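Local coordinates for protein SmhB (Serratia marcescens, PDB 6ZZ5) that serves as one component, SmhB, of the tripartite alpha-pore-forming toxin Smh, and is seen here in its soluble form, at residues A[49-52]-A[53-56]; A[130-133]-A[134-137]; A[138-141]-A[142-145]; A[147-150]-A[151-154]; A[154-157]-A[158-161]. All coordinates share one frame; numbering follows the deposited sequence.

Interaction 1 (A[49-52]-A[53-56]); sequences QINT and GLGA
Residues 49-52 and 53-56 make two successive turns of one helix, and backbone hydrogen bonds carry most of the contact. Gly53 N donates to Gln49 O at 2.9 Å, and the bond is almost straight (170°). Leu54 N reaches Ile50 O at 2.8 Å. Gly55 N binds Asn51 O, and Ala56 N binds Thr52 O. All four join residues i and i+4, as in a regular alpha-helix.

Side chains hardly meet across the two segments. Leu54 CB rests against the backbone carbonyl of Ile50, 3.6 Å from Ile50 O. Its CG stands opposite the backbone N (chi1 173°), and the side chain packs on Met213 of a loop. Gly53 and Gly55 bring no side chain to this part of the helix surface.

Polar side chains turn to other partners. Thr52 OG1 lies beside its own backbone N and bonds back to Arg48 O, one turn earlier. Asn51 ND2 is held by Val35 O in the preceding loop.

The segment belongs to helix 44-92 in the long helical bundle. Ile50 packs on Tyr141 and Ile144 of helix 99-151 and on Ala257 and Ile260 of helix 252-300. Ala56 meets Tyr264 of that same helix.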
loop_
_atom_site.group_PDB
_atom_site.type_symbol
_atom_site.label_atom_id
_atom_site.label_comp_id
_atom_site.label_asym_id
_atom_site.label_seq_id
_atom_site.Cartn_x
_atom_site.Cartn_y
_atom_site.Cartn_z
ATOM N N GLN A 49 14.088 8.536 23.619
ATOM C CA GLN A 49 13.462 7.239 23.262
ATOM C C GLN A 49 12.528 7.431 22.051
ATOM O O GLN A 49 12.544 6.600 21.128
ATOM C CB GLN A 49 12.741 6.647 24.486
ATOM C CG GLN A 49 13.700 6.148 25.550
ATOM C CD GLN A 49 13.046 5.871 26.884
ATOM O OE1 GLN A 49 11.849 6.054 27.088
ATOM N NE2 GLN A 49 13.865 5.534 27.856
ATOM N N ILE A 50 11.681 8.450 22.099
ATOM C CA ILE A 50 10.693 8.690 21.006
ATOM C C ILE A 50 11.437 8.948 19.696
ATOM O O ILE A 50 10.996 8.467 18.642
ATOM C CB ILE A 50 9.767 9.845 21.383
ATOM C CG1 ILE A 50 8.863 9.447 22.556
ATOM C CG2 ILE A 50 8.984 10.319 20.167
ATOM C CD1 ILE A 50 8.251 10.630 23.185
ATOM N N ASN A 51 12.476 9.799 19.740
ATOM C CA ASN A 51 13.191 10.182 18.502
ATOM C C ASN A 51 13.986 8.967 17.999
ATOM O O ASN A 51 14.100 8.795 16.776
ATOM C CB ASN A 51 13.996 11.448 18.755
ATOM C CG ASN A 51 13.080 12.654 18.816
ATOM O OD1 ASN A 51 11.963 12.572 18.287
ATOM N ND2 ASN A 51 13.561 13.773 19.350
ATOM N N THR A 52 14.489 8.124 18.882
ATOM C CA THR A 52 15.145 6.853 18.486
ATOM C C THR A 52 14.101 6.032 17.745
ATOM O O THR A 52 14.407 5.522 16.640
ATOM C CB THR A 52 15.742 6.090 19.681
ATOM O OG1 THR A 52 16.750 6.952 20.145
ATOM C CG2 THR A 52 16.320 4.722 19.354
ATOM N N GLY A 53 12.915 5.889 18.348
ATOM C CA GLY A 53 11.790 5.220 17.671
ATOM C C GLY A 53 11.470 5.793 16.305
ATOM O O GLY A 53 11.242 5.029 15.322
ATOM N N LEU A 54 11.347 7.114 16.221
ATOM C CA LEU A 54 11.031 7.787 14.950
ATOM C C LEU A 54 12.131 7.507 13.920
ATOM O O LEU A 54 11.766 7.268 12.777
ATOM C CB LEU A 54 10.830 9.294 15.157
ATOM C CG LEU A 54 10.652 10.116 13.892
ATOM C CD1 LEU A 54 9.397 9.670 13.099
ATOM C CD2 LEU A 54 10.573 11.603 14.241
ATOM N N GLY A 55 13.390 7.505 14.313
ATOM C CA GLY A 55 14.491 7.143 13.390
ATOM C C GLY A 55 14.312 5.753 12.826
ATOM O O GLY A 55 14.561 5.543 11.631
ATOM N N ALA A 56 13.913 4.802 13.678
ATOM C CA ALA A 56 13.693 3.400 13.273
ATOM C C ALA A 56 12.495 3.379 12.315
ATOM O O ALA A 56 12.544 2.721 11.253
ATOM C CB ALA A 56 13.487 2.517 14.518
#

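Interaction 2 (A[130-133]-A[134-137]); sequences LNDK and LIID
Residues 130-133 and 134-137 are joined by four regular i to i+4 hydrogen bonds, from Leu134 N to Leu130 O (2.9 Å), Ile135 N to Asn131 O, Ile136 N to Asp132 O and Asp137 N to Lys133 O (2.8 Å). The side chains add two pairs along the helix.

Leu130 and Leu134 meet obliquely. Leu134 CD1 lies 3.8 Å from Leu130 CG and also touches Leu130 CD1. The two leucines start differently: Leu130 CG is opposite its backbone N (chi1 172°), while Leu134 CG sits beside its own (chi1 -81°). This turns Leu134 back over the previous turn, where its CG lies 3.4 Å from Leu130 O.

In the other pair, Ile135 CD1 comes up to the amide of Asn131, 3.9 Å from ND2. Ile135 CG1 is close to Asn131 O, at 3.2 Å. The amide is gripped at both ends by helix 252-300: ND2 bonds to Gln272 OE1, and OD1 accepts from Gln268 NE2. These two bonds fix its rotation in a buried place.

Asp137 OD2 bonds to His60 NE2 of helix 44-92. Helix 99-151 packs here on two neighbours, with Leu130 and Leu134 on His60 and Leu134 also on Ala271 of helix 252-300, as expected in the helical bundle of an alpha-pore-forming toxin.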
loop_
_atom_site.group_PDB
_atom_site.type_symbol
_atom_site.label_atom_id
_atom_site.label_comp_id
_atom_site.label_asym_id
_atom_site.label_seq_id
_atom_site.Cartn_x
_atom_site.Cartn_y
_atom_site.Cartn_z
ATOM N N LEU A 130 9.579 -7.121 6.912
ATOM C CA LEU A 130 9.389 -5.704 7.292
ATOM C C LEU A 130 8.188 -5.617 8.244
ATOM O O LEU A 130 8.301 -4.946 9.267
ATOM C CB LEU A 130 9.194 -4.833 6.059
ATOM C CG LEU A 130 8.797 -3.387 6.386
ATOM C CD1 LEU A 130 9.888 -2.695 7.224
ATOM C CD2 LEU A 130 8.448 -2.615 5.134
ATOM N N ASN A 131 7.097 -6.316 7.929
ATOM C CA ASN A 131 5.900 -6.418 8.801
ATOM C C ASN A 131 6.336 -6.923 10.163
ATOM O O ASN A 131 5.897 -6.360 11.173
ATOM C CB ASN A 131 4.810 -7.262 8.153
ATOM C CG ASN A 131 3.520 -7.236 8.917
ATOM O OD1 ASN A 131 3.078 -6.175 9.363
ATOM N ND2 ASN A 131 2.887 -8.395 8.988
ATOM N N ASP A 132 7.138 -7.981 10.207
ATOM C CA ASP A 132 7.569 -8.596 11.493
ATOM C C ASP A 132 8.346 -7.562 12.309
ATOM O O ASP A 132 8.036 -7.383 13.514
ATOM C CB ASP A 132 8.380 -9.881 11.277
ATOM C CG ASP A 132 7.525 -10.994 10.686
ATOM O OD1 ASP A 132 6.303 -10.872 10.777
ATOM O OD2 ASP A 132 8.110 -11.966 10.112
ATOM N N LYS A 133 9.302 -6.860 11.704
ATOM C CA LYS A 133 10.111 -5.863 12.442
ATOM C C LYS A 133 9.186 -4.731 12.944
ATOM O O LYS A 133 9.384 -4.274 14.070
ATOM C CB LYS A 133 11.185 -5.267 11.548
ATOM C CG LYS A 133 12.241 -6.260 11.125
ATOM C CD LYS A 133 13.264 -5.625 10.197
ATOM C CE LYS A 133 14.090 -6.659 9.466
ATOM N NZ LYS A 133 15.495 -6.213 9.369
ATOM N N LEU A 134 8.191 -4.342 12.131
ATOM C CA LEU A 134 7.250 -3.252 12.453
ATOM C C LEU A 134 6.353 -3.713 13.622
ATOM O O LEU A 134 6.020 -2.870 14.489
ATOM C CB LEU A 134 6.439 -2.840 11.226
ATOM C CG LEU A 134 7.146 -1.900 10.251
ATOM C CD1 LEU A 134 6.369 -1.835 8.939
ATOM C CD2 LEU A 134 7.335 -0.506 10.867
ATOM N N ILE A 135 5.996 -4.988 13.677
ATOM C CA ILE A 135 5.166 -5.549 14.791
ATOM C C ILE A 135 5.987 -5.359 16.079
ATOM O O ILE A 135 5.481 -4.741 17.054
ATOM C CB ILE A 135 4.747 -7.002 14.554
ATOM C CG1 ILE A 135 3.733 -7.069 13.419
ATOM C CG2 ILE A 135 4.181 -7.622 15.840
ATOM C CD1 ILE A 135 3.505 -8.432 12.861
ATOM N N ILE A 136 7.259 -5.764 16.041
ATOM C CA ILE A 136 8.114 -5.746 17.257
ATOM C C ILE A 136 8.283 -4.273 17.629
ATOM O O ILE A 136 8.036 -3.882 18.829
ATOM C CB ILE A 136 9.431 -6.486 16.977
ATOM C CG1 ILE A 136 9.209 -7.987 16.758
ATOM C CG2 ILE A 136 10.450 -6.278 18.088
ATOM C CD1 ILE A 136 10.243 -8.614 15.812
ATOM N N ASP A 137 8.742 -3.480 16.674
ATOM C CA ASP A 137 9.182 -2.093 16.990
ATOM C C ASP A 137 7.960 -1.273 17.423
ATOM O O ASP A 137 8.077 -0.541 18.401
ATOM C CB ASP A 137 10.010 -1.426 15.868
ATOM C CG ASP A 137 11.413 -1.979 15.680
ATOM O OD1 ASP A 137 11.905 -2.704 16.563
ATOM O OD2 ASP A 137 11.957 -1.778 14.600
#

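Interaction 3 (A[138-141]-A[142-145]); sequences SNNY and QLIV
Tyr141 and Val145 make the close side-chain contact here, with Val145 CG2 3.4 Å from Tyr141 CE2. The methyl approaches the ring obliquely. Ile144 CD1 comes from the same side of the ring plane but nearer the opposite edge, 4.0 Å from Tyr141 CD1, and its chain crosses the tyrosine at about a right angle. Gln142 OE1 lies at the ring edge, in plane, 3.8 Å from Tyr141 CD2. The planes of ring and amide are 52° apart.

The torsions place these groups. Tyr141 CG is opposite its backbone N (chi1 176°), and this lays the ring forward along the helix over residue 145. Gln142 folds at chi2 (-53°), which brings its amide back beside the ring.

Outside the segments, Tyr141 OH bonds to Ala257 O, and Gln142 OE1 has a weak bond from Arg265 NE. Both partners are on helix 252-300. Ser138 OG bonds back to Leu134 O in the preceding turn.

The backbone is less regular. Gln142 N makes two weak bonds, a long one to Ser138 O and a bent one to Asn139 O. Leu143 N binds Asn140 O at 3.1 Å and Ile144 N binds Tyr141 O at 2.9 Å, each three residues back. Such i to i+3 bonding is that of a 3-10 turn, here a local tightening within an otherwise long alpha-helix of the bundle.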
loop_
_atom_site.group_PDB
_atom_site.type_symbol
_atom_site.label_atom_id
_atom_site.label_comp_id
_atom_site.label_asym_id
_atom_site.label_seq_id
_atom_site.Cartn_x
_atom_site.Cartn_y
_atom_site.Cartn_z
ATOM N N SER A 138 6.814 -1.351 16.742
ATOM C CA SER A 138 5.639 -0.522 17.086
ATOM C C SER A 138 5.105 -0.960 18.460
ATOM O O SER A 138 4.689 -0.069 19.223
ATOM C CB SER A 138 4.542 -0.571 16.023
ATOM O OG SER A 138 4.045 -1.871 15.916
ATOM N N ASN A 139 5.202 -2.246 18.824
ATOM C CA ASN A 139 4.724 -2.690 20.157
ATOM C C ASN A 139 5.687 -2.175 21.239
ATOM O O ASN A 139 5.196 -1.683 22.268
ATOM C CB ASN A 139 4.452 -4.186 20.252
ATOM C CG ASN A 139 3.097 -4.501 19.631
ATOM O OD1 ASN A 139 2.091 -4.419 20.343
ATOM N ND2 ASN A 139 3.061 -4.898 18.345
ATOM N N ASN A 140 6.994 -2.315 21.042
ATOM C CA ASN A 140 7.982 -1.804 22.039
ATOM C C ASN A 140 7.827 -0.281 22.214
ATOM O O ASN A 140 7.928 0.157 23.341
ATOM C CB ASN A 140 9.410 -2.249 21.715
ATOM C CG ASN A 140 9.617 -3.670 22.185
ATOM O OD1 ASN A 140 9.434 -3.982 23.363
ATOM N ND2 ASN A 140 9.956 -4.562 21.291
ATOM N N TYR A 141 7.543 0.456 21.139
ATOM C CA TYR A 141 7.352 1.927 21.156
ATOM C C TYR A 141 6.273 2.276 22.184
ATOM O O TYR A 141 6.448 3.263 22.914
ATOM C CB TYR A 141 7.043 2.529 19.784
ATOM C CG TYR A 141 6.752 4.014 19.866
ATOM C CD1 TYR A 141 7.760 4.943 19.777
ATOM C CD2 TYR A 141 5.488 4.459 20.223
ATOM C CE1 TYR A 141 7.509 6.289 19.984
ATOM C CE2 TYR A 141 5.211 5.802 20.445
ATOM C CZ TYR A 141 6.239 6.725 20.329
ATOM O OH TYR A 141 5.990 8.061 20.492
ATOM N N GLN A 142 5.162 1.541 22.239
ATOM C CA GLN A 142 4.042 1.892 23.165
ATOM C C GLN A 142 4.520 1.914 24.616
ATOM O O GLN A 142 3.977 2.687 25.377
ATOM C CB GLN A 142 2.874 0.905 23.023
ATOM C CG GLN A 142 2.086 1.087 21.736
ATOM C CD GLN A 142 1.612 2.514 21.534
ATOM O OE1 GLN A 142 1.944 3.159 20.561
ATOM N NE2 GLN A 142 0.830 3.015 22.460
ATOM N N LEU A 143 5.547 1.168 24.992
ATOM C CA LEU A 143 6.068 1.191 26.388
ATOM C C LEU A 143 6.531 2.615 26.739
ATOM O O LEU A 143 6.288 3.062 27.860
ATOM C CB LEU A 143 7.211 0.201 26.577
ATOM C CG LEU A 143 6.924 -1.259 26.212
ATOM C CD1 LEU A 143 8.134 -2.107 26.540
ATOM C CD2 LEU A 143 5.691 -1.785 26.926
ATOM N N ILE A 144 7.129 3.316 25.767
ATOM C CA ILE A 144 7.670 4.689 25.933
ATOM C C ILE A 144 6.529 5.639 26.348
ATOM O O ILE A 144 6.710 6.470 27.220
ATOM C CB ILE A 144 8.371 5.140 24.638
ATOM C CG1 ILE A 144 9.552 4.216 24.299
ATOM C CG2 ILE A 144 8.800 6.604 24.752
ATOM C CD1 ILE A 144 10.095 4.360 22.917
ATOM N N VAL A 145 5.377 5.521 25.701
ATOM C CA VAL A 145 4.200 6.388 25.906
ATOM C C VAL A 145 3.662 6.168 27.318
ATOM O O VAL A 145 3.362 7.181 27.996
ATOM C CB VAL A 145 3.111 6.112 24.846
ATOM C CG1 VAL A 145 1.941 7.071 25.052
ATOM C CG2 VAL A 145 3.644 6.227 23.427
#

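Interaction 4 (A[147-150]-A[151-154]); sequences NLNN and VVNG
A Schellman motif ends helix 99-151, and Asn153, with positive phi (59°), is its C-prime residue. Gly154 N bonds back to Asn149 O at 2.8 Å, five residues earlier. Asn153 N bonds to Asn150 O at 2.9 Å, coming from well above the carbonyl plane. These two bonds use carbonyls of the last turn and end the helix, while the positive phi of Asn153 turns the chain out of it.

Just before them the helix is still regular. Val151 N donates to Asn147 O at 2.9 Å, in the carbonyl plane. Val152 N donates to Leu148 O. Val152 is the first residue to leave helical geometry. Its CG2 takes the crowded position between the backbone N and the carbonyl carbon and lies 3.4 Å from Asn149 O.

On the buried side, Leu148 packs on Phe37, Leu43 and Ala257, and Val152 rests on Val254 of helix 252-300. Asn149 ND2 bonds to Asn156 OD1, and Asn150 OD1 bonds to Asn156 ND2. The side-chain amide of Asn156, the first residue of helix 156-184, thus ties that helix to the last turn of helix 99-151.

Asn149 CG is roughly anti to its backbone N (chi1 -152°), which brings the amide against Gly154. There Asn149 OD1 lies 3.4 Å from Gly154 CA, buried and with no hydrogen-bonding partner in the model.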
loop_
_atom_site.group_PDB
_atom_site.type_symbol
_atom_site.label_atom_id
_atom_site.label_comp_id
_atom_site.label_asym_id
_atom_site.label_seq_id
_atom_site.Cartn_x
_atom_site.Cartn_y
_atom_site.Cartn_z
ATOM N N ASN A 147 5.309 5.016 29.913
ATOM C CA ASN A 147 6.338 5.502 30.869
ATOM C C ASN A 147 6.230 7.028 30.973
ATOM O O ASN A 147 6.274 7.534 32.076
ATOM C CB ASN A 147 7.743 5.050 30.464
ATOM C CG ASN A 147 7.950 3.571 30.696
ATOM O OD1 ASN A 147 7.376 3.014 31.627
ATOM N ND2 ASN A 147 8.785 2.936 29.883
ATOM N N LEU A 148 6.120 7.718 29.850
ATOM C CA LEU A 148 6.007 9.190 29.794
ATOM C C LEU A 148 4.727 9.607 30.506
ATOM O O LEU A 148 4.829 10.537 31.320
ATOM C CB LEU A 148 6.032 9.714 28.369
ATOM C CG LEU A 148 5.742 11.197 28.213
ATOM C CD1 LEU A 148 6.831 12.030 28.880
ATOM C CD2 LEU A 148 5.660 11.542 26.745
ATOM N N ASN A 149 3.611 8.915 30.285
ATOM C CA ASN A 149 2.354 9.222 31.010
ATOM C C ASN A 149 2.597 9.065 32.517
ATOM O O ASN A 149 2.147 9.960 33.280
ATOM C CB ASN A 149 1.150 8.399 30.542
ATOM C CG ASN A 149 -0.156 9.138 30.765
ATOM O OD1 ASN A 149 -0.190 10.356 30.646
ATOM N ND2 ASN A 149 -1.197 8.440 31.172
ATOM N N ASN A 150 3.301 8.020 32.941
ATOM C CA ASN A 150 3.657 7.831 34.392
ATOM C C ASN A 150 4.529 8.977 34.912
ATOM O O ASN A 150 4.232 9.539 35.996
ATOM C CB ASN A 150 4.324 6.486 34.667
ATOM C CG ASN A 150 3.353 5.347 34.452
ATOM O OD1 ASN A 150 2.145 5.548 34.568
ATOM N ND2 ASN A 150 3.864 4.174 34.110
ATOM N N VAL A 151 5.552 9.375 34.164
ATOM C CA VAL A 151 6.460 10.470 34.611
ATOM C C VAL A 151 5.621 11.708 34.893
ATOM O O VAL A 151 5.903 12.349 35.884
ATOM C CB VAL A 151 7.582 10.778 33.600
ATOM C CG1 VAL A 151 8.301 12.078 33.928
ATOM C CG2 VAL A 151 8.582 9.630 33.501
ATOM N N VAL A 152 4.649 12.065 34.064
ATOM C CA VAL A 152 3.859 13.316 34.290
ATOM C C VAL A 152 2.616 13.046 35.160
ATOM O O VAL A 152 1.775 13.930 35.180
ATOM C CB VAL A 152 3.459 14.004 32.965
ATOM C CG1 VAL A 152 4.672 14.484 32.175
ATOM C CG2 VAL A 152 2.553 13.122 32.111
ATOM N N ASN A 153 2.481 11.876 35.799
ATOM C CA ASN A 153 1.328 11.565 36.693
ATOM C C ASN A 153 0.026 11.674 35.884
ATOM O O ASN A 153 -0.963 12.213 36.430
ATOM C CB ASN A 153 1.337 12.501 37.913
ATOM C CG ASN A 153 0.501 12.064 39.100
ATOM O OD1 ASN A 153 -0.029 10.969 39.146
ATOM N ND2 ASN A 153 0.380 12.931 40.085
ATOM N N GLY A 154 0.017 11.200 34.641
ATOM C CA GLY A 154 -1.194 11.279 33.795
ATOM C C GLY A 154 -2.151 10.147 34.193
ATOM O O GLY A 154 -1.781 9.232 34.956
#

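Interaction 5 (A[154-157]-A[158-161]); sequences GNNG and VLEQ
The amide of Asn155 turns its oxygen to the start of the next helix, where OD1 accepts from Val158 N at 2.9 Å. The donor is tilted 33° from the plane of the amide. Val158 CG2 comes against the same group, 3.6 Å from OD1 and 3.8 Å from CG. The two side chains cross at about a right angle. The other flat group, the amide of Asn156, runs beside Leu159, with OD1 4.0 Å from Leu159 CD2. Both side chains point the same way, and the polar end of Asn156 belongs to the link back to helix 99-151.

Asn155 is the N-cap of helix 156-184. Its CG is opposite the backbone N (chi1 -177°), and this brings OD1 over an amide N-H of the first turn, which has no carbonyl four residues earlier in the helix. The backbone takes over at once. Leu159 N binds Asn155 O at 3.2 Å, Glu160 N binds Asn156 O at 2.8 Å, and Gln161 N binds Gly157 O at 3.0 Å.

Gln161 NE2 is held by Asp165 OD1 on the next turn.

Leu159 is the buried residue of this surface contact. It fits between Val145 and Asn149 of helix 99-151 and Val254 and Ser258 of helix 252-300. Val158 packs on Gln249 and Leu250 in the loop before helix 252-300.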
loop_
_atom_site.group_PDB
_atom_site.type_symbol
_atom_site.label_atom_id
_atom_site.label_comp_id
_atom_site.label_asym_id
_atom_site.label_seq_id
_atom_site.Cartn_x
_atom_site.Cartn_y
_atom_site.Cartn_z
ATOM N N GLY A 154 0.017 11.200 34.641
ATOM C CA GLY A 154 -1.194 11.279 33.795
ATOM C C GLY A 154 -2.151 10.147 34.193
ATOM O O GLY A 154 -1.781 9.232 34.956
ATOM N N ASN A 155 -3.352 10.199 33.654
ATOM C CA ASN A 155 -4.371 9.142 33.836
ATOM C C ASN A 155 -4.252 8.115 32.693
ATOM O O ASN A 155 -4.449 8.503 31.516
ATOM C CB ASN A 155 -5.730 9.820 33.960
ATOM C CG ASN A 155 -6.798 8.791 34.211
ATOM O OD1 ASN A 155 -6.964 7.867 33.434
ATOM N ND2 ASN A 155 -7.446 8.886 35.348
ATOM N N ASN A 156 -3.903 6.858 33.008
ATOM C CA ASN A 156 -3.638 5.812 31.994
ATOM C C ASN A 156 -4.982 5.328 31.386
ATOM O O ASN A 156 -4.970 5.008 30.211
ATOM C CB ASN A 156 -2.718 4.712 32.538
ATOM C CG ASN A 156 -1.228 5.056 32.512
ATOM O OD1 ASN A 156 -0.676 5.670 31.586
ATOM N ND2 ASN A 156 -0.508 4.637 33.532
ATOM N N GLY A 157 -6.109 5.399 32.099
ATOM C CA GLY A 157 -7.470 5.123 31.573
ATOM C C GLY A 157 -7.862 6.112 30.468
ATOM O O GLY A 157 -8.439 5.721 29.460
ATOM N N VAL A 158 -7.548 7.390 30.633
ATOM C CA VAL A 158 -7.841 8.389 29.569
ATOM C C VAL A 158 -6.947 8.101 28.367
ATOM O O VAL A 158 -7.400 8.155 27.239
ATOM C CB VAL A 158 -7.659 9.829 30.068
ATOM C CG1 VAL A 158 -7.803 10.803 28.917
ATOM C CG2 VAL A 158 -8.635 10.169 31.182
ATOM N N LEU A 159 -5.672 7.834 28.589
ATOM C CA LEU A 159 -4.727 7.546 27.477
ATOM C C LEU A 159 -5.178 6.292 26.724
ATOM O O LEU A 159 -5.175 6.294 25.487
ATOM C CB LEU A 159 -3.339 7.372 28.076
ATOM C CG LEU A 159 -2.242 7.010 27.095
ATOM C CD1 LEU A 159 -2.149 8.032 25.958
ATOM C CD2 LEU A 159 -0.930 6.912 27.839
ATOM N N GLU A 160 -5.553 5.251 27.445
ATOM C CA GLU A 160 -6.021 3.981 26.827
ATOM C C GLU A 160 -7.306 4.217 26.039
ATOM O O GLU A 160 -7.382 3.662 24.936
ATOM C CB GLU A 160 -6.246 2.875 27.859
ATOM C CG GLU A 160 -5.070 1.933 27.901
ATOM C CD GLU A 160 -4.449 1.745 26.518
ATOM O OE1 GLU A 160 -3.218 2.023 26.374
ATOM O OE2 GLU A 160 -5.202 1.347 25.568
ATOM N N GLN A 161 -8.250 5.016 26.570
ATOM C CA GLN A 161 -9.499 5.319 25.828
ATOM C C GLN A 161 -9.136 6.079 24.526
ATOM O O GLN A 161 -9.705 5.787 23.472
ATOM C CB GLN A 161 -10.532 6.077 26.649
ATOM C CG GLN A 161 -11.863 6.165 25.896
ATOM C CD GLN A 161 -12.483 4.805 25.628
ATOM O OE1 GLN A 161 -12.519 3.960 26.518
ATOM N NE2 GLN A 161 -12.891 4.529 24.393
#

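In the fold
Interactions 2 and 3 lie on helix 99-151, interaction 4 covers its end and the loop beyond, and interaction 5 opens the next helix. Interaction 1 lies on helix 44-92. It touches interaction 3 through packing, with centres about 10 Å apart, and interaction 5 touches interaction 3 as well. Interactions 1 to 4 are partly buried, whereas interaction 5 is a surface contact. Interaction 2 is nearest the centre of the chain, about 16 Å away, and combines leucine packing with a buried amide. Interaction 3 relies on an aromatic ring and a tightened backbone. Toward the end of the bundle asparagine takes over: interactions 4 and 5 share Gly154, and respectively stop one helix and start the next.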